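Local coordinates for p800 reaction center core protein (Heliobacterium modesticaldum, PDB 5V8K) that forms the homodimeric core of a photosynthetic reaction center, holding bacteriochlorophylls and helping to bind a 4Fe-4S cluster for light-driven electron transfer across the membrane, at residues G388-M399 against Q440-V451. Residues are numbered along the deposited sequence; the frame is centred on the assembly and turned at random.
Sequences GLHFTMVPMWRM and QFYLAIFFSLQV. With GBF (Bacteriochlorophyll g), chain D.
Phe391 and Phe447 lie face to face in an offset stack, centroids 3.9 Å apart and planes 16° from parallel, between two nearly antiparallel transmembrane helices. Going outward along Phe447, CB meets Phe391 CE2; CG comes closest, 3.2 Å from Phe391 CE2; CD1 meets that same carbon; CD2 touches Phe391 O and lies 3.6 Å from Pro395 CD; CE1, CE2 and CZ meet Phe391 CZ, which stands 3.3 Å above the centre of the Phe447 ring. Leu443 CG covers the far face. Phe391 puts its CG anti to the backbone N (chi1 -179°), which swings the ring across to this stack, while the vinyl carbons of bacteriochlorophyll g cover its other face; a flat ring suits the slot. With an alanine in place of Phe447, Phe391 would probably lose the cover on that face and be freer to tilt off the pigment. Gln450 lays its amide against the macrocycle and accepts from a water, OE1 to oxygen 2.5 Å, that ligates the magnesium. Small residues bring the backbones close: a side chain on Gly388 would run into Gln450 O, and Ala444 helps form the hole filled by Pro395, whose missing N-H marks the helix kink. Thr392 OG1 donates to Gly388 O, 2.9 Å away. Gln440 OE1 lies 3.5 Å above the Arg398 guanidinium plane, toward its rim; in the second subunit, Arg398 salt-bridges Glu548 and bonds Ser545 O, and Gln440 NE2 bonds Ser545 OG. Helix 376-401 thus packs on helices 437-447 and 449-459, flanked by helices 311-344, 258-291 and 575-599, its Arg398 end at the dimer interface.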
loop_
_atom_site.group_PDB
_atom_site.type_symbol
_atom_site.label_atom_id
_atom_site.label_comp_id
_atom_site.label_asym_id
_atom_site.label_seq_id
_atom_site.Cartn_x
_atom_site.Cartn_y
_atom_site.Cartn_z
ATOM N N GLY A 388 -8.034 13.428 -12.706
ATOM C CA GLY A 388 -8.528 12.694 -11.551
ATOM C C GLY A 388 -10.029 12.835 -11.383
ATOM O O GLY A 388 -10.719 11.877 -11.029
ATOM N N LEU A 389 -10.562 14.011 -11.701
ATOM C CA LEU A 389 -12.001 14.215 -11.646
ATOM C C LEU A 389 -12.744 13.326 -12.638
ATOM O O LEU A 389 -13.770 12.728 -12.299
ATOM C CB LEU A 389 -12.327 15.694 -11.891
ATOM C CG LEU A 389 -12.108 16.588 -10.673
ATOM C CD1 LEU A 389 -12.189 18.023 -11.133
ATOM C CD2 LEU A 389 -13.127 16.327 -9.569
ATOM N N HIS A 390 -12.272 13.270 -13.890
ATOM C CA HIS A 390 -12.922 12.417 -14.881
ATOM C C HIS A 390 -12.720 10.945 -14.564
ATOM O O HIS A 390 -13.613 10.124 -14.795
ATOM C CB HIS A 390 -12.392 12.735 -16.275
ATOM C CG HIS A 390 -12.784 14.086 -16.749
ATOM N ND1 HIS A 390 -12.262 15.240 -16.211
ATOM C CD2 HIS A 390 -13.708 14.475 -17.651
ATOM C CE1 HIS A 390 -12.812 16.282 -16.805
ATOM N NE2 HIS A 390 -13.684 15.843 -17.689
ATOM N N PHE A 391 -11.552 10.607 -14.032
ATOM C CA PHE A 391 -11.289 9.255 -13.554
ATOM C C PHE A 391 -12.296 8.845 -12.477
ATOM O O PHE A 391 -12.948 7.802 -12.577
ATOM C CB PHE A 391 -9.838 9.237 -13.049
ATOM C CG PHE A 391 -9.355 7.928 -12.538
ATOM C CD1 PHE A 391 -9.105 6.878 -13.393
ATOM C CD2 PHE A 391 -9.047 7.780 -11.206
ATOM C CE1 PHE A 391 -8.626 5.678 -12.901
ATOM C CE2 PHE A 391 -8.569 6.610 -10.705
ATOM C CZ PHE A 391 -8.368 5.548 -11.537
ATOM N N THR A 392 -12.432 9.670 -11.428
ATOM C CA THR A 392 -13.433 9.428 -10.393
ATOM C C THR A 392 -14.835 9.314 -10.982
ATOM O O THR A 392 -15.651 8.517 -10.519
ATOM C CB THR A 392 -13.375 10.554 -9.343
ATOM O OG1 THR A 392 -12.071 10.583 -8.751
ATOM C CG2 THR A 392 -14.365 10.284 -8.253
ATOM N N MET A 393 -15.140 10.104 -11.997
ATOM C CA MET A 393 -16.471 10.048 -12.594
ATOM C C MET A 393 -16.761 8.715 -13.303
ATOM O O MET A 393 -17.940 8.433 -13.591
ATOM C CB MET A 393 -16.664 11.181 -13.613
ATOM C CG MET A 393 -16.939 12.571 -13.036
ATOM S SD MET A 393 -17.633 13.682 -14.293
ATOM C CE MET A 393 -16.198 13.914 -15.334
ATOM N N VAL A 394 -15.746 7.894 -13.600
ATOM C CA VAL A 394 -15.998 6.621 -14.309
ATOM C C VAL A 394 -16.876 5.728 -13.428
ATOM O O VAL A 394 -17.958 5.330 -13.872
ATOM C CB VAL A 394 -14.689 5.916 -14.733
ATOM C CG1 VAL A 394 -14.929 4.487 -15.192
ATOM C CG2 VAL A 394 -14.016 6.709 -15.882
ATOM N N PRO A 395 -16.491 5.406 -12.185
ATOM C CA PRO A 395 -17.436 4.667 -11.329
ATOM C C PRO A 395 -18.723 5.439 -11.027
ATOM O O PRO A 395 -19.780 4.810 -10.875
ATOM C CB PRO A 395 -16.640 4.372 -10.042
ATOM C CG PRO A 395 -15.446 5.269 -10.068
ATOM C CD PRO A 395 -15.183 5.585 -11.549
ATOM N N MET A 396 -18.685 6.773 -10.993
ATOM C CA MET A 396 -19.887 7.553 -10.691
ATOM C C MET A 396 -20.942 7.405 -11.785
ATOM O O MET A 396 -22.134 7.229 -11.496
ATOM C CB MET A 396 -19.536 9.026 -10.487
ATOM C CG MET A 396 -18.610 9.259 -9.316
ATOM S SD MET A 396 -18.132 10.989 -9.081
ATOM C CE MET A 396 -19.704 11.581 -8.557
ATOM N N TRP A 397 -20.531 7.499 -13.050
ATOM C CA TRP A 397 -21.521 7.370 -14.107
ATOM C C TRP A 397 -21.960 5.922 -14.302
ATOM O O TRP A 397 -23.077 5.685 -14.773
ATOM C CB TRP A 397 -21.021 7.977 -15.412
ATOM C CG TRP A 397 -21.016 9.480 -15.347
ATOM C CD1 TRP A 397 -19.917 10.291 -15.292
ATOM C CD2 TRP A 397 -22.157 10.355 -15.321
ATOM N NE1 TRP A 397 -20.294 11.599 -15.255
ATOM C CE2 TRP A 397 -21.664 11.677 -15.280
ATOM C CE3 TRP A 397 -23.541 10.156 -15.340
ATOM C CZ2 TRP A 397 -22.505 12.798 -15.213
ATOM C CZ3 TRP A 397 -24.385 11.285 -15.309
ATOM C CH2 TRP A 397 -23.852 12.586 -15.236
ATOM N N ARG A 398 -21.164 4.958 -13.844
ATOM C CA ARG A 398 -21.627 3.573 -13.838
ATOM C C ARG A 398 -22.700 3.327 -12.764
ATOM O O ARG A 398 -23.649 2.570 -13.005
ATOM C CB ARG A 398 -20.425 2.639 -13.664
ATOM C CG ARG A 398 -19.496 2.585 -14.916
ATOM C CD ARG A 398 -18.221 1.841 -14.605
ATOM N NE ARG A 398 -18.434 0.411 -14.417
ATOM C CZ ARG A 398 -17.440 -0.474 -14.338
ATOM N NH1 ARG A 398 -16.195 -0.056 -14.448
ATOM N NH2 ARG A 398 -17.675 -1.786 -14.222
ATOM N N MET A 399 -22.572 3.951 -11.578
ATOM C CA MET A 399 -23.652 3.961 -10.586
ATOM C C MET A 399 -24.955 4.391 -11.218
ATOM O O MET A 399 -25.996 3.747 -11.040
ATOM C CB MET A 399 -23.334 4.918 -9.415
ATOM C CG MET A 399 -22.467 4.381 -8.316
ATOM S SD MET A 399 -22.430 5.506 -6.839
ATOM C CE MET A 399 -21.393 6.868 -7.326
ATOM N N GLN A 440 -19.652 0.307 -6.941
ATOM C CA GLN A 440 -19.126 1.424 -7.721
ATOM C C GLN A 440 -19.049 2.702 -6.886
ATOM O O GLN A 440 -18.190 3.556 -7.134
ATOM C CB GLN A 440 -19.976 1.657 -8.969
ATOM C CG GLN A 440 -19.899 0.532 -9.998
ATOM C CD GLN A 440 -18.489 0.372 -10.561
ATOM O OE1 GLN A 440 -17.873 1.336 -11.038
ATOM N NE2 GLN A 440 -17.958 -0.835 -10.471
ATOM N N PHE A 441 -19.943 2.868 -5.912
ATOM C CA PHE A 441 -19.782 3.944 -4.939
ATOM C C PHE A 441 -18.435 3.853 -4.233
ATOM O O PHE A 441 -17.696 4.837 -4.167
ATOM C CB PHE A 441 -20.921 3.921 -3.920
ATOM C CG PHE A 441 -20.599 4.689 -2.664
ATOM C CD1 PHE A 441 -20.693 6.055 -2.645
ATOM C CD2 PHE A 441 -20.141 4.036 -1.548
ATOM C CE1 PHE A 441 -20.375 6.776 -1.517
ATOM C CE2 PHE A 441 -19.788 4.745 -0.378
ATOM C CZ PHE A 441 -19.911 6.126 -0.358
ATOM N N TYR A 442 -18.093 2.677 -3.692
ATOM C CA TYR A 442 -16.798 2.523 -3.031
ATOM C C TYR A 442 -15.668 2.853 -3.987
ATOM O O TYR A 442 -14.662 3.456 -3.583
ATOM C CB TYR A 442 -16.601 1.102 -2.496
ATOM C CG TYR A 442 -17.640 0.600 -1.555
ATOM C CD1 TYR A 442 -18.093 1.373 -0.496
ATOM C CD2 TYR A 442 -18.191 -0.657 -1.722
ATOM C CE1 TYR A 442 -19.061 0.919 0.338
ATOM C CE2 TYR A 442 -19.181 -1.143 -0.856
ATOM C CZ TYR A 442 -19.603 -0.340 0.193
ATOM O OH TYR A 442 -20.626 -0.760 1.053
ATOM N N LEU A 443 -15.776 2.388 -5.252
ATOM C CA LEU A 443 -14.676 2.570 -6.174
ATOM C C LEU A 443 -14.483 4.050 -6.474
ATOM O O LEU A 443 -13.353 4.515 -6.633
ATOM C CB LEU A 443 -14.932 1.752 -7.471
ATOM C CG LEU A 443 -13.832 1.645 -8.523
ATOM C CD1 LEU A 443 -12.545 1.050 -7.905
ATOM C CD2 LEU A 443 -14.228 0.826 -9.753
ATOM N N ALA A 444 -15.571 4.812 -6.550
ATOM C CA ALA A 444 -15.411 6.246 -6.759
ATOM C C ALA A 444 -14.705 6.899 -5.566
ATOM O O ALA A 444 -13.843 7.773 -5.744
ATOM C CB ALA A 444 -16.758 6.890 -7.043
ATOM N N ILE A 445 -15.003 6.440 -4.343
ATOM C CA ILE A 445 -14.293 6.934 -3.162
ATOM C C ILE A 445 -12.794 6.679 -3.295
ATOM O O ILE A 445 -11.975 7.553 -3.007
ATOM C CB ILE A 445 -14.852 6.288 -1.881
ATOM C CG1 ILE A 445 -16.341 6.677 -1.647
ATOM C CG2 ILE A 445 -13.977 6.653 -0.686
ATOM C CD1 ILE A 445 -16.562 8.181 -1.321
ATOM N N PHE A 446 -12.420 5.454 -3.681
ATOM C CA PHE A 446 -11.016 5.091 -3.908
ATOM C C PHE A 446 -10.381 5.995 -4.957
ATOM O O PHE A 446 -9.286 6.529 -4.758
ATOM C CB PHE A 446 -10.900 3.638 -4.408
ATOM C CG PHE A 446 -11.046 2.583 -3.350
ATOM C CD1 PHE A 446 -10.182 2.527 -2.282
ATOM C CD2 PHE A 446 -12.024 1.611 -3.465
ATOM C CE1 PHE A 446 -10.319 1.511 -1.284
ATOM C CE2 PHE A 446 -12.188 0.606 -2.489
ATOM C CZ PHE A 446 -11.327 0.567 -1.391
ATOM N N PHE A 447 -11.021 6.093 -6.126
ATOM C CA PHE A 447 -10.485 6.873 -7.241
ATOM C C PHE A 447 -10.343 8.360 -6.888
ATOM O O PHE A 447 -9.503 9.068 -7.467
ATOM C CB PHE A 447 -11.407 6.719 -8.465
ATOM C CG PHE A 447 -11.217 5.418 -9.275
ATOM C CD1 PHE A 447 -10.491 4.343 -8.792
ATOM C CD2 PHE A 447 -11.777 5.310 -10.527
ATOM C CE1 PHE A 447 -10.340 3.168 -9.556
ATOM C CE2 PHE A 447 -11.632 4.130 -11.290
ATOM C CZ PHE A 447 -10.900 3.072 -10.791
ATOM N N SER A 448 -11.175 8.854 -5.965
ATOM C CA SER A 448 -11.183 10.285 -5.641
ATOM C C SER A 448 -9.874 10.734 -5.025
ATOM O O SER A 448 -9.602 11.937 -4.984
ATOM C CB SER A 448 -12.345 10.638 -4.700
ATOM O OG SER A 448 -12.093 10.208 -3.358
ATOM N N LEU A 449 -9.057 9.803 -4.557
ATOM C CA LEU A 449 -7.701 10.144 -4.155
ATOM C C LEU A 449 -6.859 10.726 -5.281
ATOM O O LEU A 449 -5.888 11.437 -4.982
ATOM C CB LEU A 449 -6.973 8.930 -3.582
ATOM C CG LEU A 449 -7.648 8.404 -2.317
ATOM C CD1 LEU A 449 -7.010 7.126 -1.855
ATOM C CD2 LEU A 449 -7.595 9.436 -1.178
ATOM N N GLN A 450 -7.189 10.447 -6.557
ATOM C CA GLN A 450 -6.505 11.107 -7.661
ATOM C C GLN A 450 -6.901 12.567 -7.842
ATOM O O GLN A 450 -6.274 13.273 -8.646
ATOM C CB GLN A 450 -6.780 10.326 -8.960
ATOM C CG GLN A 450 -6.131 8.992 -8.977
ATOM C CD GLN A 450 -4.725 9.105 -8.513
ATOM O OE1 GLN A 450 -4.409 8.772 -7.381
ATOM N NE2 GLN A 450 -3.876 9.669 -9.364
ATOM N N VAL A 451 -7.929 13.024 -7.139
ATOM C CA VAL A 451 -8.247 14.445 -7.041
ATOM C C VAL A 451 -7.619 15.056 -5.785
ATOM O O VAL A 451 -6.923 16.072 -5.847
ATOM C CB VAL A 451 -9.782 14.645 -7.050
ATOM C CG1 VAL A 451 -10.135 16.095 -6.912
ATOM C CG2 VAL A 451 -10.413 14.039 -8.322
HETATM MG MG GBF D . -1.411 6.055 -7.579
HETATM C CHA GBF D . 1.815 5.478 -6.322
HETATM C CHB GBF D . -0.025 7.378 -10.274
HETATM C CHC GBF D . -4.512 5.649 -9.052
HETATM C CHD GBF D . -2.672 4.208 -4.821
HETATM N NA GBF D . 0.467 6.474 -8.142
HETATM C C1A GBF D . 1.670 6.376 -7.502
HETATM C C2A GBF D . 2.918 6.988 -8.117
HETATM C C3A GBF D . 2.293 7.555 -9.395
HETATM C C4A GBF D . 0.810 7.136 -9.243
HETATM C CMA GBF D . 2.478 9.058 -9.404
HETATM C CAA GBF D . 4.143 6.127 -8.460
HETATM C CBA GBF D . 5.327 7.029 -8.809
HETATM C CGA GBF D . 5.564 6.990 -10.318
HETATM O O1A GBF D . 4.912 6.298 -11.103
HETATM O O2A GBF D . 6.699 7.723 -10.797
HETATM N NB GBF D . -2.129 6.396 -9.439
HETATM C C1B GBF D . -1.473 7.063 -10.405
HETATM C C2B GBF D . -2.347 7.290 -11.488
HETATM C C3B GBF D . -3.585 6.782 -11.104
HETATM C C4B GBF D . -3.410 6.264 -9.809
HETATM C CMB GBF D . -1.980 7.995 -12.750
HETATM C CAB GBF D . -4.875 6.820 -11.811
HETATM C CBB GBF D . -5.183 7.531 -12.835
HETATM N NC GBF D . -3.143 5.025 -7.109
HETATM C C1C GBF D . -4.327 5.109 -7.706
HETATM C C2C GBF D . -5.654 4.658 -7.148
HETATM C C3C GBF D . -4.947 4.293 -5.903
HETATM C C4C GBF D . -3.578 4.520 -5.912
HETATM C CMC GBF D . -6.688 5.755 -7.078
HETATM C CAC GBF D . -5.618 3.735 -4.714
HETATM C CBC GBF D . -7.119 3.394 -4.585
HETATM N ND GBF D . -0.747 5.150 -5.947
HETATM C C1D GBF D . -1.228 4.409 -4.974
HETATM C C2D GBF D . -0.287 3.624 -3.976
HETATM C C3D GBF D . 0.819 4.177 -4.628
HETATM C C4D GBF D . 0.604 5.039 -5.731
HETATM C CMD GBF D . -0.594 2.729 -2.825
HETATM C CAD GBF D . 2.266 4.238 -4.390
HETATM O OBD GBF D . 3.044 3.463 -3.714
HETATM C CBD GBF D . 2.939 5.043 -5.469
HETATM C CGD GBF D . 3.756 6.143 -4.827
HETATM O O1D GBF D . 3.423 7.323 -4.728
HETATM O O2D GBF D . 5.008 5.763 -4.212
HETATM C CED GBF D . 5.710 6.717 -3.432
HETATM C C1 GBF D . 7.042 7.691 -12.174
HETATM C C2 GBF D . 7.776 6.430 -12.492
HETATM C C3 GBF D . 9.106 6.432 -12.656
HETATM C C4 GBF D . 9.882 7.703 -12.446
HETATM C C5 GBF D . 9.819 5.153 -12.991
HETATM C C6 GBF D . 10.405 5.141 -14.411
HETATM C C7 GBF D . 9.283 5.061 -15.435
HETATM C C8 GBF D . 9.252 4.197 -16.461
HETATM C C9 GBF D . 10.303 3.173 -16.669
HETATM C C10 GBF D . 8.072 4.190 -17.392
HETATM C C11 GBF D . 6.940 3.561 -16.600
HETATM C C12 GBF D . 7.256 2.103 -16.457
HETATM C C13 GBF D . 7.082 1.427 -15.323
HETATM C C14 GBF D . 7.419 -0.014 -15.347
HETATM C C15 GBF D . 6.604 2.042 -14.067
HETATM O O HOH W 1 -2.043 8.343 -6.564
#